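Side-chain contacts in aphrodisin (Mesocricetus auratus, PDB 1E5P), which acts as an aphrodisiac pheromone in hamster secretions, a small odorant-binding lipocalin that elicits copulatory behaviour from males: residues Arg34-Tyr39 with Ile92-Lys97; Ser43-Thr48 with Asn80-Leu85. All blocks are in the same frame, centred on the assembly; numbering follows the deposited sequence.

Overall arrangement
Interactions 1 and 2 are both core contacts, made inside the lipocalin barrel with every touching residue buried, and their centres lie about 5 Å apart. They hold the same two walls: strands 32-39 and 44-53 are neighbours on one side, 79-87 and 91-99 on the other, and each contact spans the interior from one pair to the other. Along the chain, interaction 2 is nested within interaction 1. Their chemistry differs in detail. Residues 34-39 and 92-97 meet through methyl groups and one ring edge, whereas 43-48 and 80-85 bring a selenium and its methyl against an aromatic edge and bury more surface. I36 also touches M45, so the two clusters join.

Interaction 1: residues Arg34-Tyr39 with Ile92-Lys97; sequences RHIDCY and IFFTNK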
ATOM      1  N   ARG A  34       6.617   4.484   5.508  1.00 16.82           N
ATOM      2  CA  ARG A  34       7.876   5.094   5.905  1.00 17.05           C
ATOM      3  C   ARG A  34       9.049   4.168   5.544  1.00 18.39           C
ATOM      4  O   ARG A  34      10.085   4.701   5.113  1.00 19.68           O
ATOM      5  CB  ARG A  34       7.948   5.409   7.406  1.00 18.09           C
ATOM      6  CG  ARG A  34       6.995   6.556   7.820  1.00 19.44           C
ATOM      7  CD  ARG A  34       7.530   7.879   7.313  1.00 20.84           C
ATOM      8  NE  ARG A  34       6.763   9.086   7.686  1.00 20.10           N
ATOM      9  CZ  ARG A  34       5.766   9.536   6.921  1.00 20.38           C
ATOM     10  NH1 ARG A  34       5.415   8.912   5.807  1.00 20.28           N
ATOM     11  NH2 ARG A  34       5.130  10.660   7.263  1.00 21.85           N
ATOM     12  N   HIS A  35       8.896   2.849   5.653  1.00 16.83           N
ATOM     13  CA  HIS A  35      10.096   2.012   5.391  1.00 18.19           C
ATOM     14  C   HIS A  35       9.679   0.568   5.244  1.00 17.94           C
ATOM     15  O   HIS A  35       8.623   0.180   5.754  1.00 17.96           O
ATOM     16  CB  HIS A  35      10.993   2.100   6.656  1.00 21.32           C
ATOM     17  CG  HIS A  35      12.451   1.872   6.350  1.00 25.02           C
ATOM     18  ND1 HIS A  35      13.281   2.913   5.990  1.00 28.47           N
ATOM     19  CD2 HIS A  35      13.206   0.763   6.324  1.00 27.45           C
ATOM     20  CE1 HIS A  35      14.504   2.454   5.766  1.00 29.33           C
ATOM     21  NE2 HIS A  35      14.488   1.144   5.952  1.00 29.51           N
ATOM     22  N   ILE A  36      10.484  -0.216   4.514  1.00 18.10           N
ATOM     23  CA  ILE A  36      10.263  -1.642   4.398  1.00 18.04           C
ATOM     24  C   ILE A  36      11.633  -2.296   4.716  1.00 18.55           C
ATOM     25  O   ILE A  36      12.624  -1.816   4.184  1.00 20.35           O
ATOM     26  CB  ILE A  36       9.841  -2.063   2.983  1.00 18.70           C
ATOM     27  CG1 ILE A  36       8.452  -1.475   2.666  1.00 19.23           C
ATOM     28  CG2 ILE A  36       9.815  -3.584   2.856  1.00 19.52           C
ATOM     29  CD1 ILE A  36       7.994  -1.760   1.241  1.00 22.36           C
ATOM     30  N   ASP A  37      11.607  -3.256   5.617  1.00 18.98           N
ATOM     31  CA  ASP A  37      12.861  -3.994   5.938  1.00 20.12           C
ATOM     32  C   ASP A  37      12.592  -5.443   5.565  1.00 21.04           C
ATOM     33  O   ASP A  37      11.546  -5.978   5.947  1.00 22.11           O
ATOM     34  CB  ASP A  37      13.220  -3.836   7.414  1.00 25.12           C
ATOM     35  CG  ASP A  37      13.623  -2.398   7.698  1.00 28.55           C
ATOM     36  OD1 ASP A  37      14.762  -2.021   7.359  1.00 30.38           O
ATOM     37  OD2 ASP A  37      12.786  -1.649   8.221  1.00 33.55           O
ATOM     38  N   CYS A  38      13.523  -6.063   4.846  1.00 21.43           N
ATOM     39  CA  CYS A  38      13.365  -7.446   4.420  1.00 22.16           C
ATOM     40  C   CYS A  38      14.249  -8.389   5.240  1.00 23.43           C
ATOM     41  O   CYS A  38      15.366  -7.988   5.584  1.00 24.13           O
ATOM     42  CB  CYS A  38      13.872  -7.596   2.957  1.00 24.37           C
ATOM     43  SG  CYS A  38      12.664  -6.944   1.772  0.70 24.97           S
ATOM     44  N   TYR A  39      13.691  -9.525   5.618  1.00 23.06           N
ATOM     45  CA  TYR A  39      14.433 -10.551   6.336  1.00 24.02           C
ATOM     46  C   TYR A  39      14.308 -11.886   5.628  1.00 24.68           C
ATOM     47  O   TYR A  39      13.280 -12.201   5.034  1.00 24.24           O
ATOM     48  CB  TYR A  39      13.887 -10.676   7.782  1.00 24.47           C
ATOM     49  CG  TYR A  39      14.065  -9.356   8.509  1.00 24.69           C
ATOM     50  CD1 TYR A  39      15.255  -9.045   9.141  1.00 25.31           C
ATOM     51  CD2 TYR A  39      13.045  -8.406   8.509  1.00 24.51           C
ATOM     52  CE1 TYR A  39      15.437  -7.835   9.775  1.00 24.75           C
ATOM     53  CE2 TYR A  39      13.228  -7.181   9.121  1.00 24.07           C
ATOM     54  CZ  TYR A  39      14.410  -6.903   9.753  1.00 24.10           C
ATOM     55  OH  TYR A  39      14.598  -5.689  10.376  1.00 24.58           O
ATOM     56  N   ILE A  92       7.181   1.143  -6.211  1.00 22.22           N
ATOM     57  CA  ILE A  92       6.670  -0.210  -6.073  1.00 21.18           C
ATOM     58  C   ILE A  92       5.138  -0.137  -6.278  1.00 20.47           C
ATOM     59  O   ILE A  92       4.502   0.685  -5.608  1.00 21.98           O
ATOM     60  CB  ILE A  92       6.891  -0.865  -4.693  1.00 22.80           C
ATOM     61  CG1 ILE A  92       8.323  -0.759  -4.198  1.00 25.13           C
ATOM     62  CG2 ILE A  92       6.432  -2.330  -4.732  1.00 23.12           C
ATOM     63  CD1 ILE A  92       8.426  -1.011  -2.684  1.00 26.85           C
ATOM     64  N   PHE A  93       4.617  -0.906  -7.210  1.00 19.58           N
ATOM     65  CA  PHE A  93       3.147  -0.977  -7.378  1.00 19.02           C
ATOM     66  C   PHE A  93       2.703  -2.275  -6.706  1.00 19.31           C
ATOM     67  O   PHE A  93       3.173  -3.360  -7.121  1.00 20.69           O
ATOM     68  CB  PHE A  93       2.790  -1.065  -8.881  1.00 18.37           C
ATOM     69  CG  PHE A  93       3.126   0.195  -9.636  1.00 18.57           C
ATOM     70  CD1 PHE A  93       4.441   0.498  -9.944  1.00 19.93           C
ATOM     71  CD2 PHE A  93       2.112   1.044 -10.058  1.00 20.90           C
ATOM     72  CE1 PHE A  93       4.755   1.656 -10.650  1.00 21.82           C
ATOM     73  CE2 PHE A  93       2.428   2.198 -10.752  1.00 21.49           C
ATOM     74  CZ  PHE A  93       3.737   2.498 -11.046  1.00 21.09           C
ATOM     75  N   PHE A  94       1.903  -2.210  -5.654  1.00 19.20           N
ATOM     76  CA  PHE A  94       1.435  -3.399  -4.963  1.00 19.42           C
ATOM     77  C   PHE A  94      -0.084  -3.614  -5.182  1.00 20.12           C
ATOM     78  O   PHE A  94      -0.804  -2.627  -5.359  1.00 20.62           O
ATOM     79  CB  PHE A  94       1.473  -3.171  -3.423  1.00 20.88           C
ATOM     80  CG  PHE A  94       2.794  -3.098  -2.747  1.00 21.38           C
ATOM     81  CD1 PHE A  94       3.451  -4.285  -2.390  1.00 23.04           C
ATOM     82  CD2 PHE A  94       3.378  -1.891  -2.410  1.00 20.48           C
ATOM     83  CE1 PHE A  94       4.675  -4.229  -1.733  1.00 22.62           C
ATOM     84  CE2 PHE A  94       4.594  -1.833  -1.753  1.00 21.35           C
ATOM     85  CZ  PHE A  94       5.235  -3.010  -1.404  1.00 22.15           C
ATOM     86  N   THR A  95      -0.498  -4.863  -5.143  1.00 18.80           N
ATOM     87  CA  THR A  95      -1.934  -5.174  -5.104  1.00 19.72           C
ATOM     88  C   THR A  95      -2.192  -5.659  -3.674  1.00 19.80           C
ATOM     89  O   THR A  95      -1.294  -6.301  -3.074  1.00 19.98           O
ATOM     90  CB  THR A  95      -2.345  -6.205  -6.146  1.00 24.25           C
ATOM     91  OG1 THR A  95      -3.724  -6.546  -5.966  1.00 28.41           O
ATOM     92  CG2 THR A  95      -1.539  -7.492  -6.036  1.00 23.80           C
ATOM     93  N   ASN A  96      -3.307  -5.295  -3.062  1.00 19.75           N
ATOM     94  CA  ASN A  96      -3.621  -5.803  -1.714  1.00 19.04           C
ATOM     95  C   ASN A  96      -5.129  -6.116  -1.670  1.00 20.42           C
ATOM     96  O   ASN A  96      -5.909  -5.392  -2.310  1.00 21.57           O
ATOM     97  CB  ASN A  96      -3.350  -4.812  -0.601  1.00 17.98           C
ATOM     98  CG  ASN A  96      -3.716  -5.298   0.788  1.00 18.75           C
ATOM     99  OD1 ASN A  96      -4.405  -4.629   1.583  1.00 24.27           O
ATOM    100  ND2 ASN A  96      -3.245  -6.472   1.158  1.00 16.76           N
ATOM    101  N   LYS A  97      -5.442  -7.199  -1.059  1.00 18.59           N
ATOM    102  CA  LYS A  97      -6.828  -7.573  -0.768  1.00 19.08           C
ATOM    103  C   LYS A  97      -7.034  -7.626   0.744  1.00 18.71           C
ATOM    104  O   LYS A  97      -6.326  -8.351   1.458  1.00 18.90           O
ATOM    105  CB  LYS A  97      -7.135  -8.948  -1.368  1.00 21.74           C
ATOM    106  CG  LYS A  97      -7.212  -8.940  -2.901  1.00 25.98           C
ATOM    107  CD  LYS A  97      -7.391 -10.346  -3.473  0.50 26.49           C
ATOM    108  CE  LYS A  97      -7.316 -10.416  -4.997  0.50 27.50           C
TER
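I36 does most of the work here, and it does it with one methyl. Its CD1 meets CD1 of I92 at 4.0 Å, the two isoleucines reaching tip to tip across the barrel interior. The same methyl also approaches F94, lying 4.0 Å from CZ, and it comes in near the plane of the ring, at the edge rather than over a face. With CG1 anti to the carbonyl carbon and chi2 at 176°, the longer branch of I36 runs out straight and brings CD1 up to both I92 CD1 and F94 CZ.

The second strand has its own order. I92 lays CG2 over one face of the F94 ring, 3.5 Å above the plane and toward the rim, while sending CD1 on to I36. One branch of I92 therefore packs on its own strand's phenyl and the other crosses to the far wall. The backbones stay well apart, with the CA atoms of I36 and I92 separated by 11.2 Å, so these are not sheet neighbours but strands facing each other across the barrel interior, whose inward residues meet.

W10, in the G-x-W motif of lipocalins, touches both isoleucines from strand 8-17, and L6 adds to the cover on I92. The three touching residues are buried and offer only carbon to one another. The contact implies dispersion and exclusion of water rather than directional bonding, consistent with a greasy barrel interior of the kind lipocalins use to hold small apolar molecules.

Interaction 2: residues Ser43-Thr48 with Asn80-Leu85; sequences SEMEIT and NIFQPL
The F82 ring is met by M45 at its edge and by I47 obliquely, both coming from the opposite wall of the barrel. M45, a selenomethionine in this crystal, brings its terminal methyl CE to 3.3 Å from CE2 of the ring, close to the ring plane. Its selenium sits at the edge too: SE is 5.3 Å from the ring centroid of F82, along a line 85° off the ring normal, which makes this a Met-aromatic contact made at the ring edge. From the same strand, I47 sends CD1 to 3.8 Å from CZ of F82, neither squarely over a face nor in the plane. Beyond the two strands, the ring of Y72 meets that of F82 with planes only about 15° apart, and N96 on strand 91-99 packs by the base of the F82 side chain, at CB.

How M45 gets there is plain from its torsions. CG and then SE are carried straight out from the backbone, but chi3 is 19°, nearly eclipsed, so the methyl is folded back at the end of an extended chain. With the short CE to CE2 approach, this means either a snug fit or an imprecisely placed methyl, and the exact position of CE is doubtful. An alanine in place of F82 would probably leave the M45 methyl and I47 CD1 without their shared partner, opening a gap between the two walls and letting the M45 tip turn.

M45 continues the apolar cluster through I36 and L6, and I47 through F33. With hydrocarbon and selenium against a ring edge, the contact depends on shape and polarisability, so the grip should be sensitive to how well these three buried side chains fit inside the barrel.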
ATOM      1  N   SER A  43      11.433 -13.046   2.817  1.00 25.92           N
ATOM      2  CA  SER A  43      10.279 -13.887   3.140  1.00 25.22           C
ATOM      3  C   SER A  43       9.517 -13.319   4.341  1.00 23.79           C
ATOM      4  O   SER A  43       8.392 -13.732   4.649  1.00 23.62           O
ATOM      5  CB  SER A  43      10.676 -15.327   3.400  1.00 27.88           C
ATOM      6  OG  SER A  43      11.425 -15.438   4.585  1.00 29.87           O
ATOM      7  N   GLU A  44      10.147 -12.401   5.056  1.00 22.61           N
ATOM      8  CA  GLU A  44       9.459 -11.656   6.134  1.00 22.98           C
ATOM      9  C   GLU A  44       9.652 -10.179   5.747  1.00 24.38           C
ATOM     10  O   GLU A  44      10.812  -9.805   5.524  1.00 24.78           O
ATOM     11  CB  GLU A  44      10.003 -11.956   7.501  1.00 26.85           C
ATOM     12  CG  GLU A  44       9.506 -13.226   8.162  1.00 31.41           C
ATOM     13  CD  GLU A  44      10.285 -13.452   9.476  1.00 35.25           C
ATOM     14  OE1 GLU A  44      11.087 -12.571   9.831  0.50 36.14           O
ATOM     15  OE2 GLU A  44      10.075 -14.508  10.085  0.50 36.84           O
HETATM   16  N   MSE A  45       8.604  -9.377   5.615  1.00 24.66           N
HETATM   17  CA  MSE A  45       8.749  -7.983   5.125  1.00 26.74           C
HETATM   18  C   MSE A  45       8.132  -7.098   6.214  1.00 26.91           C
HETATM   19  O   MSE A  45       6.909  -7.153   6.345  1.00 28.64           O
HETATM   20  CB  MSE A  45       8.052  -7.737   3.778  1.00 31.80           C
HETATM   21  CG  MSE A  45       7.739  -6.341   3.321  1.00 38.63           C
HETATM   22 SE   MSE A  45       7.066  -5.956   1.665  1.00 45.41          SE
HETATM   23  CE  MSE A  45       6.426  -7.564   1.229  1.00 45.13           C
ATOM     24  N   GLU A  46       8.982  -6.431   6.987  1.00 24.84           N
ATOM     25  CA  GLU A  46       8.453  -5.539   8.011  1.00 24.11           C
ATOM     26  C   GLU A  46       8.120  -4.191   7.386  1.00 22.82           C
ATOM     27  O   GLU A  46       8.964  -3.580   6.746  1.00 23.67           O
ATOM     28  CB  GLU A  46       9.441  -5.306   9.129  1.00 25.61           C
ATOM     29  CG  GLU A  46       8.886  -4.261  10.095  1.00 26.61           C
ATOM     30  CD  GLU A  46       9.907  -3.959  11.173  1.00 29.06           C
ATOM     31  OE1 GLU A  46      11.091  -4.226  10.887  0.60 29.83           O
ATOM     32  OE2 GLU A  46       9.462  -3.486  12.226  0.60 28.70           O
ATOM     33  N   ILE A  47       6.896  -3.720   7.626  1.00 21.46           N
ATOM     34  CA  ILE A  47       6.493  -2.448   7.021  1.00 21.18           C
ATOM     35  C   ILE A  47       6.273  -1.437   8.147  1.00 18.61           C
ATOM     36  O   ILE A  47       5.559  -1.781   9.085  1.00 18.37           O
ATOM     37  CB  ILE A  47       5.188  -2.613   6.198  1.00 24.36           C
ATOM     38  CG1 ILE A  47       5.438  -3.640   5.078  1.00 30.18           C
ATOM     39  CG2 ILE A  47       4.757  -1.291   5.606  1.00 24.46           C
ATOM     40  CD1 ILE A  47       4.217  -4.097   4.327  1.00 33.96           C
ATOM     41  N   THR A  48       6.913  -0.285   8.027  1.00 17.67           N
ATOM     42  CA  THR A  48       6.734   0.782   9.039  1.00 16.78           C
ATOM     43  C   THR A  48       5.927   1.884   8.320  1.00 17.23           C
ATOM     44  O   THR A  48       6.287   2.218   7.206  1.00 16.36           O
ATOM     45  CB  THR A  48       8.096   1.332   9.450  1.00 18.85           C
ATOM     46  OG1 THR A  48       8.848   0.248  10.039  1.00 19.26           O
ATOM     47  CG2 THR A  48       7.965   2.443  10.496  1.00 20.66           C
ATOM     48  N   ASN A  80      -4.826  -9.111   5.397  1.00 17.29           N
ATOM     49  CA  ASN A  80      -4.362  -8.563   4.130  1.00 17.01           C
ATOM     50  C   ASN A  80      -3.561  -9.588   3.335  1.00 16.93           C
ATOM     51  O   ASN A  80      -2.786 -10.336   3.977  1.00 17.22           O
ATOM     52  CB  ASN A  80      -3.436  -7.347   4.370  1.00 17.33           C
ATOM     53  CG  ASN A  80      -4.231  -6.271   5.121  1.00 16.33           C
ATOM     54  OD1 ASN A  80      -5.015  -5.587   4.473  1.00 17.32           O
ATOM     55  ND2 ASN A  80      -4.016  -6.227   6.435  1.00 15.66           N
ATOM     56  N   ILE A  81      -3.774  -9.618   2.030  1.00 15.41           N
ATOM     57  CA  ILE A  81      -3.014 -10.540   1.146  1.00 17.33           C
ATOM     58  C   ILE A  81      -2.446  -9.618   0.070  1.00 17.90           C
ATOM     59  O   ILE A  81      -3.214  -9.025  -0.705  1.00 18.41           O
ATOM     60  CB  ILE A  81      -3.893 -11.638   0.525  1.00 19.61           C
ATOM     61  CG1 ILE A  81      -4.515 -12.523   1.603  1.00 19.98           C
ATOM     62  CG2 ILE A  81      -3.072 -12.442  -0.498  1.00 21.14           C
ATOM     63  CD1 ILE A  81      -5.546 -13.521   1.105  1.00 22.59           C
ATOM     64  N   PHE A  82      -1.115  -9.435   0.049  1.00 17.87           N
ATOM     65  CA  PHE A  82      -0.572  -8.473  -0.893  1.00 19.20           C
ATOM     66  C   PHE A  82       0.656  -8.983  -1.633  1.00 19.96           C
ATOM     67  O   PHE A  82       1.281  -9.973  -1.243  1.00 19.42           O
ATOM     68  CB  PHE A  82      -0.242  -7.159  -0.161  1.00 19.49           C
ATOM     69  CG  PHE A  82       0.868  -7.214   0.856  1.00 20.45           C
ATOM     70  CD1 PHE A  82       0.598  -7.527   2.177  1.00 22.20           C
ATOM     71  CD2 PHE A  82       2.182  -6.937   0.501  1.00 22.18           C
ATOM     72  CE1 PHE A  82       1.589  -7.585   3.141  1.00 22.50           C
ATOM     73  CE2 PHE A  82       3.179  -6.995   1.467  1.00 23.90           C
ATOM     74  CZ  PHE A  82       2.894  -7.302   2.781  1.00 23.05           C
ATOM     75  N   GLN A  83       0.950  -8.293  -2.734  1.00 19.71           N
ATOM     76  CA  GLN A  83       2.199  -8.662  -3.453  1.00 23.55           C
ATOM     77  C   GLN A  83       2.541  -7.555  -4.419  1.00 23.48           C
ATOM     78  O   GLN A  83       1.674  -6.812  -4.852  1.00 21.57           O
ATOM     79  CB  GLN A  83       2.008 -10.003  -4.142  1.00 29.85           C
ATOM     80  CG  GLN A  83       0.961 -10.043  -5.240  1.00 35.12           C
ATOM     81  CD  GLN A  83       0.971 -11.391  -5.954  1.00 38.65           C
ATOM     82  OE1 GLN A  83       2.007 -11.872  -6.407  1.00 42.04           O
ATOM     83  NE2 GLN A  83      -0.197 -12.000  -6.043  1.00 39.73           N
ATOM     84  N   PRO A  84       3.824  -7.419  -4.749  1.00 25.12           N
ATOM     85  CA  PRO A  84       4.237  -6.441  -5.720  1.00 25.54           C
ATOM     86  C   PRO A  84       3.684  -6.818  -7.095  1.00 25.61           C
ATOM     87  O   PRO A  84       3.712  -8.016  -7.449  1.00 27.85           O
ATOM     88  CB  PRO A  84       5.765  -6.587  -5.754  1.00 26.46           C
ATOM     89  CG  PRO A  84       6.122  -7.228  -4.449  1.00 26.35           C
ATOM     90  CD  PRO A  84       4.967  -8.139  -4.118  1.00 25.71           C
ATOM     91  N   LEU A  85       3.180  -5.864  -7.838  1.00 24.87           N
ATOM     92  CA  LEU A  85       2.757  -6.081  -9.223  1.00 25.50           C
ATOM     93  C   LEU A  85       3.915  -5.684 -10.157  1.00 25.82           C
ATOM     94  O   LEU A  85       4.070  -6.271 -11.237  1.00 27.09           O
ATOM     95  CB  LEU A  85       1.601  -5.158  -9.596  1.00 25.47           C
ATOM     96  CG  LEU A  85       0.219  -5.461  -9.007  1.00 27.55           C
ATOM     97  CD1 LEU A  85      -0.712  -4.261  -9.163  1.00 27.44           C
ATOM     98  CD2 LEU A  85      -0.393  -6.685  -9.658  1.00 28.38           C
TER